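PDB 6F72: MtVAO615 from Myceliophthora thermophila, which is probably an oxidoreductase that carries a bicovalently bound FAD and, once reduced, reacts rapidly with molecular oxygen, although no substrate has been identified. Local coordinates for residues Ser107-Thr112 / Trp482-Ser487; Phe410-Ser415 / Glu489-Arg494. One frame throughout, in Å; residues are numbered along the deposited sequence.

The two contacts lie on the same side of the chain's centre, their own centres about 13 Å apart, and one stretch of chain serves both. Strand 472-480 runs into the loop that holds 482-487, and helix 488-508, which holds 489-494, follows at once. Along the chain the order is 107-112, 410-415, 482-487 and 489-494, so the pairings of contact 1 and contact 2 cross. W482 joins them: its CZ3 packs 3.4 Å from M491 CB and its CE3 packs 3.6 Å from F412 CZ. The loop between helix 101-104 and strand 126-129 and an edge strand of the seven-stranded antiparallel sheet are thereby packed against one strand-to-helix connection.

Contact 1: residues Ser107-Thr112 / Trp482-Ser487; sequences SCVPFT and WDWDAS
F111 and W484 carry most of this contact, two aromatic rings that meet obliquely where the loop after helix 101-104 touches the loop joining strand 472-480 to helix 488-508. The five-membered ring of W484 and the F111 ring have centroids 4.0 Å apart, with planes inclined at 31°. The nearest F111 atom, CD2, lies over the centre of the indole at 3.4 Å from W484 CE2, whereas W484 CG sits toward the rim of the phenyl face. The CG atom of F111 is anti to its carbonyl carbon (chi1 -58°), which carries the ring across the indole. W482 NE1 comes over the opposite indole face.

Aliphatic packing adds the far end of the indole, where V109 CG1 meets W484 CH2 at 3.8 Å. A branched valine suits this spot, since its CG2 also reaches W484 CZ3.

Polar bonds serve the two loops separately: D483 OD1 accepts D485 N at 3.0 Å in an Asx turn, and V109 O accepts from H65 NE2.

No hydrogen bond links the segments. Cohesion therefore rests on apolar and aromatic packing, with tryptophan supplying a broad face and a polar edge whose NE1 is hydrogen-bonded to D85 OD1.

Contact 2: residues Phe410-Ser415 / Glu489-Arg494; sequences FPFTNS and EEMAAR
This is a buried strand-to-helix packing contact, in which F412, at the start of outermost strand 412-419 of the seven-stranded antiparallel sheet, packs its ring against helix 488-508. A CH-pi interaction and a Met-aromatic contact are its main interactions, and no hydrogen bond crosses between 410-415 and 489-494. The strand is tied to its neighbour by backbone bonds of F412 with G480 and of N414 with P478.

R494 meets the ring with its aliphatic portion. Its CG stands 4.1 Å from the centroid of the F412 ring, 21° off the normal, while R494 CD comes within 3.6 Å of F412 CE2. With CG anti to the backbone N (chi1 -168°), the chain extends across the phenyl face before bending at chi3, and the guanidinium plane ends 87° from the ring plane. An arginine suits the place because its methylenes cover an aromatic while its polar end continues to S481, whose carbonyl oxygen accepts from NH1. P411 CG lies over the opposite face of the F412 ring, toward its rim.

M491 SD approaches at the edge, 5.2 Å from the F412 ring centroid, and M491 O stands 3.5 Å from F412 CZ, oblique to the ring. A leucine here, with no flat face for the R494 methylenes and no aromatic edge for the sulfur, would probably leave both side chains less closely packed. The M491 side chain, bent at chi2 and chi3, also brings its terminal CE over the centre of the R494 guanidinium, 3.7 Å above that plane.

Contact 1: residues Ser107-Thr112 / Trp482-Ser487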
ATOM      1  N   SER A 107       9.878  19.671   6.394  1.00 25.20           N
ATOM      2  CA  SER A 107      11.283  19.935   6.062  1.00 25.50           C
ATOM      3  C   SER A 107      11.429  20.780   4.812  1.00 25.93           C
ATOM      4  O   SER A 107      12.287  21.666   4.756  1.00 26.43           O
ATOM      5  CB  SER A 107      12.079  18.653   5.911  1.00 25.18           C
ATOM      6  OG  SER A 107      12.005  17.871   7.087  1.00 24.88           O
ATOM      7  N   CYS A 108      10.589  20.490   3.822  1.00 25.75           N
ATOM      8  CA  CYS A 108      10.572  21.205   2.559  1.00 26.18           C
ATOM      9  C   CYS A 108       9.238  20.981   1.877  1.00 26.00           C
ATOM     10  O   CYS A 108       9.128  20.203   0.931  1.00 25.81           O
ATOM     11  CB  CYS A 108      11.733  20.781   1.648  1.00 26.36           C
ATOM     12  SG  CYS A 108      11.847  21.829   0.174  1.00 27.14           S
ATOM     13  N   VAL A 109       8.226  21.678   2.375  1.00 26.11           N
ATOM     14  CA  VAL A 109       6.844  21.519   1.925  1.00 26.11           C
ATOM     15  C   VAL A 109       6.330  22.844   1.360  1.00 26.93           C
ATOM     16  O   VAL A 109       6.926  23.891   1.644  1.00 27.38           O
ATOM     17  CB  VAL A 109       5.938  21.034   3.082  1.00 25.70           C
ATOM     18  CG1 VAL A 109       6.278  19.593   3.463  1.00 24.94           C
ATOM     19  CG2 VAL A 109       6.023  21.979   4.286  1.00 25.87           C
ATOM     20  N   PRO A 110       5.225  22.821   0.570  1.00 27.23           N
ATOM     21  CA  PRO A 110       4.717  24.060  -0.060  1.00 28.04           C
ATOM     22  C   PRO A 110       3.980  25.047   0.859  1.00 28.45           C
ATOM     23  O   PRO A 110       3.659  26.157   0.422  1.00 29.16           O
ATOM     24  CB  PRO A 110       3.733  23.539  -1.122  1.00 28.17           C
ATOM     25  CG  PRO A 110       4.085  22.096  -1.307  1.00 27.49           C
ATOM     26  CD  PRO A 110       4.480  21.651   0.070  1.00 26.90           C
ATOM     27  N   PHE A 111       3.744  24.666   2.112  1.00 28.06           N
ATOM     28  CA  PHE A 111       2.824  25.409   2.976  1.00 28.42           C
ATOM     29  C   PHE A 111       3.502  26.164   4.124  1.00 28.52           C
ATOM     30  O   PHE A 111       2.829  26.807   4.921  1.00 28.83           O
ATOM     31  CB  PHE A 111       1.689  24.480   3.464  1.00 28.13           C
ATOM     32  CG  PHE A 111       0.899  23.861   2.338  1.00 28.28           C
ATOM     33  CD1 PHE A 111      -0.064  24.605   1.643  1.00 29.04           C
ATOM     34  CD2 PHE A 111       1.149  22.548   1.932  1.00 27.76           C
ATOM     35  CE1 PHE A 111      -0.778  24.040   0.590  1.00 29.22           C
ATOM     36  CE2 PHE A 111       0.433  21.973   0.883  1.00 27.92           C
ATOM     37  CZ  PHE A 111      -0.536  22.724   0.214  1.00 28.67           C
ATOM     38  N   THR A 112       4.828  26.081   4.196  1.00 28.31           N
ATOM     39  CA  THR A 112       5.600  26.826   5.177  1.00 28.44           C
ATOM     40  C   THR A 112       6.132  28.134   4.594  1.00 29.34           C
ATOM     41  O   THR A 112       5.984  28.416   3.394  1.00 29.60           O
ATOM     42  CB  THR A 112       6.780  26.016   5.731  1.00 27.87           C
ATOM     43  OG1 THR A 112       7.466  25.377   4.654  1.00 27.68           O
ATOM     44  CG2 THR A 112       6.294  24.977   6.727  1.00 27.26           C
ATOM     45  N   TRP A 482      -4.365  14.858   6.948  1.00 22.75           N
ATOM     46  CA  TRP A 482      -3.415  15.883   7.370  1.00 22.70           C
ATOM     47  C   TRP A 482      -4.113  17.244   7.326  1.00 23.10           C
ATOM     48  O   TRP A 482      -5.067  17.439   6.564  1.00 23.41           O
ATOM     49  CB  TRP A 482      -2.215  15.864   6.444  1.00 22.33           C
ATOM     50  CG  TRP A 482      -1.106  16.762   6.816  1.00 22.37           C
ATOM     51  CD1 TRP A 482      -0.875  18.015   6.327  1.00 22.57           C
ATOM     52  CD2 TRP A 482      -0.045  16.485   7.741  1.00 22.20           C
ATOM     53  NE1 TRP A 482       0.254  18.532   6.887  1.00 22.65           N
ATOM     54  CE2 TRP A 482       0.794  17.623   7.755  1.00 22.43           C
ATOM     55  CE3 TRP A 482       0.280  15.392   8.559  1.00 21.94           C
ATOM     56  CZ2 TRP A 482       1.947  17.704   8.552  1.00 22.45           C
ATOM     57  CZ3 TRP A 482       1.432  15.471   9.355  1.00 21.93           C
ATOM     58  CH2 TRP A 482       2.252  16.627   9.342  1.00 22.22           C
ATOM     59  N   ASP A 483      -3.657  18.175   8.158  1.00 23.16           N
ATOM     60  CA  ASP A 483      -4.254  19.501   8.213  1.00 23.52           C
ATOM     61  C   ASP A 483      -3.148  20.543   8.188  1.00 23.52           C
ATOM     62  O   ASP A 483      -2.413  20.721   9.172  1.00 23.57           O
ATOM     63  CB  ASP A 483      -5.158  19.648   9.451  1.00 23.88           C
ATOM     64  CG  ASP A 483      -5.905  20.979   9.498  1.00 24.50           C
ATOM     65  OD1 ASP A 483      -5.749  21.851   8.599  1.00 24.65           O
ATOM     66  OD2 ASP A 483      -6.657  21.151  10.471  1.00 24.82           O
ATOM     67  N   TRP A 484      -3.046  21.223   7.046  1.00 23.47           N
ATOM     68  CA  TRP A 484      -2.024  22.239   6.835  1.00 23.54           C
ATOM     69  C   TRP A 484      -2.212  23.535   7.657  1.00 24.07           C
ATOM     70  O   TRP A 484      -1.267  24.320   7.782  1.00 24.29           O
ATOM     71  CB  TRP A 484      -1.874  22.533   5.341  1.00 23.46           C
ATOM     72  CG  TRP A 484      -1.170  21.417   4.606  1.00 22.89           C
ATOM     73  CD1 TRP A 484      -1.708  20.594   3.661  1.00 22.63           C
ATOM     74  CD2 TRP A 484       0.195  21.003   4.775  1.00 22.58           C
ATOM     75  NE1 TRP A 484      -0.759  19.697   3.213  1.00 22.25           N
ATOM     76  CE2 TRP A 484       0.416  19.919   3.881  1.00 22.22           C
ATOM     77  CE3 TRP A 484       1.261  21.453   5.577  1.00 22.66           C
ATOM     78  CZ2 TRP A 484       1.657  19.273   3.772  1.00 21.92           C
ATOM     79  CZ3 TRP A 484       2.496  20.816   5.471  1.00 22.41           C
ATOM     80  CH2 TRP A 484       2.681  19.719   4.575  1.00 22.03           C
ATOM     81  N   ASP A 485      -3.410  23.745   8.214  1.00 24.34           N
ATOM     82  CA  ASP A 485      -3.674  24.868   9.143  1.00 24.88           C
ATOM     83  C   ASP A 485      -3.320  24.570  10.594  1.00 24.80           C
ATOM     84  O   ASP A 485      -3.219  25.493  11.417  1.00 25.34           O
ATOM     85  CB  ASP A 485      -5.147  25.255   9.114  1.00 25.40           C
ATOM     86  CG  ASP A 485      -5.593  25.790   7.787  1.00 25.69           C
ATOM     87  OD1 ASP A 485      -4.761  26.255   6.987  1.00 25.75           O
ATOM     88  OD2 ASP A 485      -6.809  25.762   7.540  1.00 26.06           O
ATOM     89  N   ALA A 486      -3.202  23.289  10.926  1.00 24.20           N
ATOM     90  CA  ALA A 486      -2.921  22.854  12.291  1.00 24.11           C
ATOM     91  C   ALA A 486      -1.433  23.028  12.563  1.00 23.93           C
ATOM     92  O   ALA A 486      -0.653  23.185  11.636  1.00 23.68           O
ATOM     93  CB  ALA A 486      -3.354  21.394  12.479  1.00 23.67           C
ATOM     94  N   SER A 487      -1.038  22.992  13.829  1.00 24.09           N
ATOM     95  CA  SER A 487       0.377  23.039  14.178  1.00 24.05           C
ATOM     96  C   SER A 487       1.098  21.692  13.939  1.00 23.49           C
ATOM     97  O   SER A 487       0.440  20.652  13.835  1.00 23.16           O
ATOM     98  CB  SER A 487       0.544  23.492  15.627  1.00 24.54           C
ATOM     99  OG  SER A 487       0.247  22.437  16.512  1.00 24.45           O
TER

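Contact 2: residues Phe410-Ser415 / Glu489-Arg494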
ATOM      1  N   PHE A 410      -4.096  10.181   3.067  1.00 23.85           N
ATOM      2  CA  PHE A 410      -4.251  10.358   4.505  1.00 23.83           C
ATOM      3  C   PHE A 410      -3.078   9.664   5.205  1.00 23.23           C
ATOM      4  O   PHE A 410      -2.967   8.444   5.144  1.00 23.10           O
ATOM      5  CB  PHE A 410      -5.560   9.751   4.982  1.00 24.39           C
ATOM      6  CG  PHE A 410      -6.786  10.229   4.248  1.00 25.11           C
ATOM      7  CD1 PHE A 410      -7.174  11.569   4.282  1.00 25.65           C
ATOM      8  CD2 PHE A 410      -7.599   9.315   3.565  1.00 25.37           C
ATOM      9  CE1 PHE A 410      -8.330  11.996   3.629  1.00 26.20           C
ATOM     10  CE2 PHE A 410      -8.760   9.733   2.915  1.00 25.94           C
ATOM     11  CZ  PHE A 410      -9.124  11.079   2.944  1.00 26.23           C
ATOM     12  N   PRO A 411      -2.188  10.434   5.854  1.00 23.03           N
ATOM     13  CA  PRO A 411      -0.933   9.926   6.444  1.00 22.70           C
ATOM     14  C   PRO A 411      -1.064   9.197   7.788  1.00 22.62           C
ATOM     15  O   PRO A 411      -0.050   8.741   8.353  1.00 22.47           O
ATOM     16  CB  PRO A 411      -0.118  11.204   6.645  1.00 22.84           C
ATOM     17  CG  PRO A 411      -1.147  12.255   6.877  1.00 23.13           C
ATOM     18  CD  PRO A 411      -2.293  11.903   5.978  1.00 23.16           C
ATOM     19  N   PHE A 412      -2.288   9.132   8.308  1.00 22.77           N
ATOM     20  CA  PHE A 412      -2.586   8.423   9.551  1.00 22.79           C
ATOM     21  C   PHE A 412      -3.568   7.278   9.262  1.00 22.87           C
ATOM     22  O   PHE A 412      -4.678   7.232   9.817  1.00 23.24           O
ATOM     23  CB  PHE A 412      -3.118   9.383  10.636  1.00 23.06           C
ATOM     24  CG  PHE A 412      -2.323  10.660  10.768  1.00 23.02           C
ATOM     25  CD1 PHE A 412      -1.041  10.658  11.336  1.00 22.91           C
ATOM     26  CD2 PHE A 412      -2.847  11.869  10.311  1.00 23.20           C
ATOM     27  CE1 PHE A 412      -0.309  11.839  11.445  1.00 23.03           C
ATOM     28  CE2 PHE A 412      -2.119  13.048  10.418  1.00 23.23           C
ATOM     29  CZ  PHE A 412      -0.855  13.035  10.996  1.00 23.17           C
ATOM     30  N   THR A 413      -3.135   6.362   8.390  1.00 22.48           N
ATOM     31  CA  THR A 413      -3.948   5.238   7.954  1.00 22.46           C
ATOM     32  C   THR A 413      -3.726   4.078   8.918  1.00 22.41           C
ATOM     33  O   THR A 413      -2.589   3.716   9.231  1.00 22.16           O
ATOM     34  CB  THR A 413      -3.640   4.829   6.482  1.00 22.19           C
ATOM     35  OG1 THR A 413      -4.088   5.857   5.587  1.00 22.29           O
ATOM     36  CG2 THR A 413      -4.337   3.527   6.092  1.00 22.08           C
ATOM     37  N   ASN A 414      -4.827   3.541   9.428  1.00 22.76           N
ATOM     38  CA  ASN A 414      -4.799   2.323  10.250  1.00 22.77           C
ATOM     39  C   ASN A 414      -5.668   1.280   9.582  1.00 22.54           C
ATOM     40  O   ASN A 414      -6.365   1.596   8.615  1.00 22.50           O
ATOM     41  CB  ASN A 414      -5.288   2.652  11.658  1.00 23.55           C
ATOM     42  CG  ASN A 414      -4.592   3.871  12.226  1.00 23.96           C
ATOM     43  OD1 ASN A 414      -3.454   3.799  12.695  1.00 23.99           O
ATOM     44  ND2 ASN A 414      -5.267   5.015  12.160  1.00 24.49           N
ATOM     45  N   SER A 415      -5.623   0.038  10.076  1.00 22.28           N
ATOM     46  CA  SER A 415      -6.405  -1.029   9.480  1.00 22.18           C
ATOM     47  C   SER A 415      -6.723  -2.164  10.430  1.00 22.41           C
ATOM     48  O   SER A 415      -5.992  -2.462  11.392  1.00 22.44           O
ATOM     49  CB  SER A 415      -5.695  -1.620   8.241  1.00 21.79           C
ATOM     50  OG  SER A 415      -4.443  -2.174   8.613  1.00 21.47           O
ATOM     51  N   GLU A 489       2.775  20.216  16.218  1.00 23.64           N
ATOM     52  CA  GLU A 489       2.505  19.533  17.478  1.00 23.87           C
ATOM     53  C   GLU A 489       1.149  18.814  17.436  1.00 23.69           C
ATOM     54  O   GLU A 489       1.028  17.698  17.947  1.00 23.58           O
ATOM     55  CB  GLU A 489       2.599  20.522  18.642  1.00 24.61           C
ATOM     56  CG  GLU A 489       3.995  21.123  18.842  1.00 24.90           C
ATOM     57  CD  GLU A 489       4.354  22.283  17.884  1.00 25.02           C
ATOM     58  OE1 GLU A 489       3.457  23.026  17.401  1.00 25.10           O
ATOM     59  OE2 GLU A 489       5.567  22.450  17.609  1.00 25.06           O
ATOM     60  N   GLU A 490       0.162  19.440  16.786  1.00 23.73           N
ATOM     61  CA  GLU A 490      -1.161  18.839  16.541  1.00 23.62           C
ATOM     62  C   GLU A 490      -1.140  17.626  15.591  1.00 23.06           C
ATOM     63  O   GLU A 490      -1.875  16.649  15.805  1.00 22.96           O
ATOM     64  CB  GLU A 490      -2.165  19.887  16.060  1.00 23.83           C
ATOM     65  CG  GLU A 490      -2.553  20.851  17.171  1.00 24.54           C
ATOM     66  CD  GLU A 490      -3.484  21.971  16.736  1.00 24.90           C
ATOM     67  OE1 GLU A 490      -3.264  22.612  15.684  1.00 24.70           O
ATOM     68  OE2 GLU A 490      -4.434  22.228  17.490  1.00 25.40           O
ATOM     69  N   MET A 491      -0.314  17.686  14.544  1.00 22.72           N
ATOM     70  CA  MET A 491      -0.147  16.531  13.671  1.00 22.22           C
ATOM     71  C   MET A 491       0.595  15.402  14.363  1.00 22.10           C
ATOM     72  O   MET A 491       0.275  14.227  14.139  1.00 21.80           O
ATOM     73  CB  MET A 491       0.509  16.911  12.346  1.00 21.90           C
ATOM     74  CG  MET A 491      -0.386  17.722  11.421  1.00 22.00           C
ATOM     75  SD  MET A 491      -2.018  17.057  11.021  1.00 21.95           S
ATOM     76  CE  MET A 491      -3.059  17.670  12.361  1.00 22.46           C
ATOM     77  N   ALA A 492       1.569  15.765  15.204  1.00 22.43           N
ATOM     78  CA  ALA A 492       2.331  14.798  15.996  1.00 22.50           C
ATOM     79  C   ALA A 492       1.414  14.096  16.999  1.00 22.77           C
ATOM     80  O   ALA A 492       1.546  12.887  17.230  1.00 22.51           O
ATOM     81  CB  ALA A 492       3.507  15.459  16.703  1.00 22.83           C
ATOM     82  N   ALA A 493       0.477  14.861  17.557  1.00 23.27           N
ATOM     83  CA  ALA A 493      -0.531  14.335  18.464  1.00 23.66           C
ATOM     84  C   ALA A 493      -1.520  13.439  17.731  1.00 23.43           C
ATOM     85  O   ALA A 493      -1.928  12.417  18.284  1.00 23.50           O
ATOM     86  CB  ALA A 493      -1.252  15.465  19.195  1.00 24.21           C
ATOM     87  N   ARG A 494      -1.892  13.800  16.499  1.00 23.29           N
ATOM     88  CA  ARG A 494      -2.756  12.946  15.663  1.00 23.13           C
ATOM     89  C   ARG A 494      -2.079  11.591  15.321  1.00 22.82           C
ATOM     90  O   ARG A 494      -2.719  10.502  15.350  1.00 22.63           O
ATOM     91  CB  ARG A 494      -3.210  13.696  14.406  1.00 23.03           C
ATOM     92  CG  ARG A 494      -4.332  13.001  13.643  1.00 22.89           C
ATOM     93  CD  ARG A 494      -4.913  13.878  12.547  1.00 22.96           C
ATOM     94  NE  ARG A 494      -5.816  14.888  13.082  1.00 23.54           N
ATOM     95  CZ  ARG A 494      -6.390  15.862  12.373  1.00 23.77           C
ATOM     96  NH1 ARG A 494      -6.190  15.976  11.060  1.00 23.47           N
ATOM     97  NH2 ARG A 494      -7.194  16.720  12.988  1.00 24.31           N
TER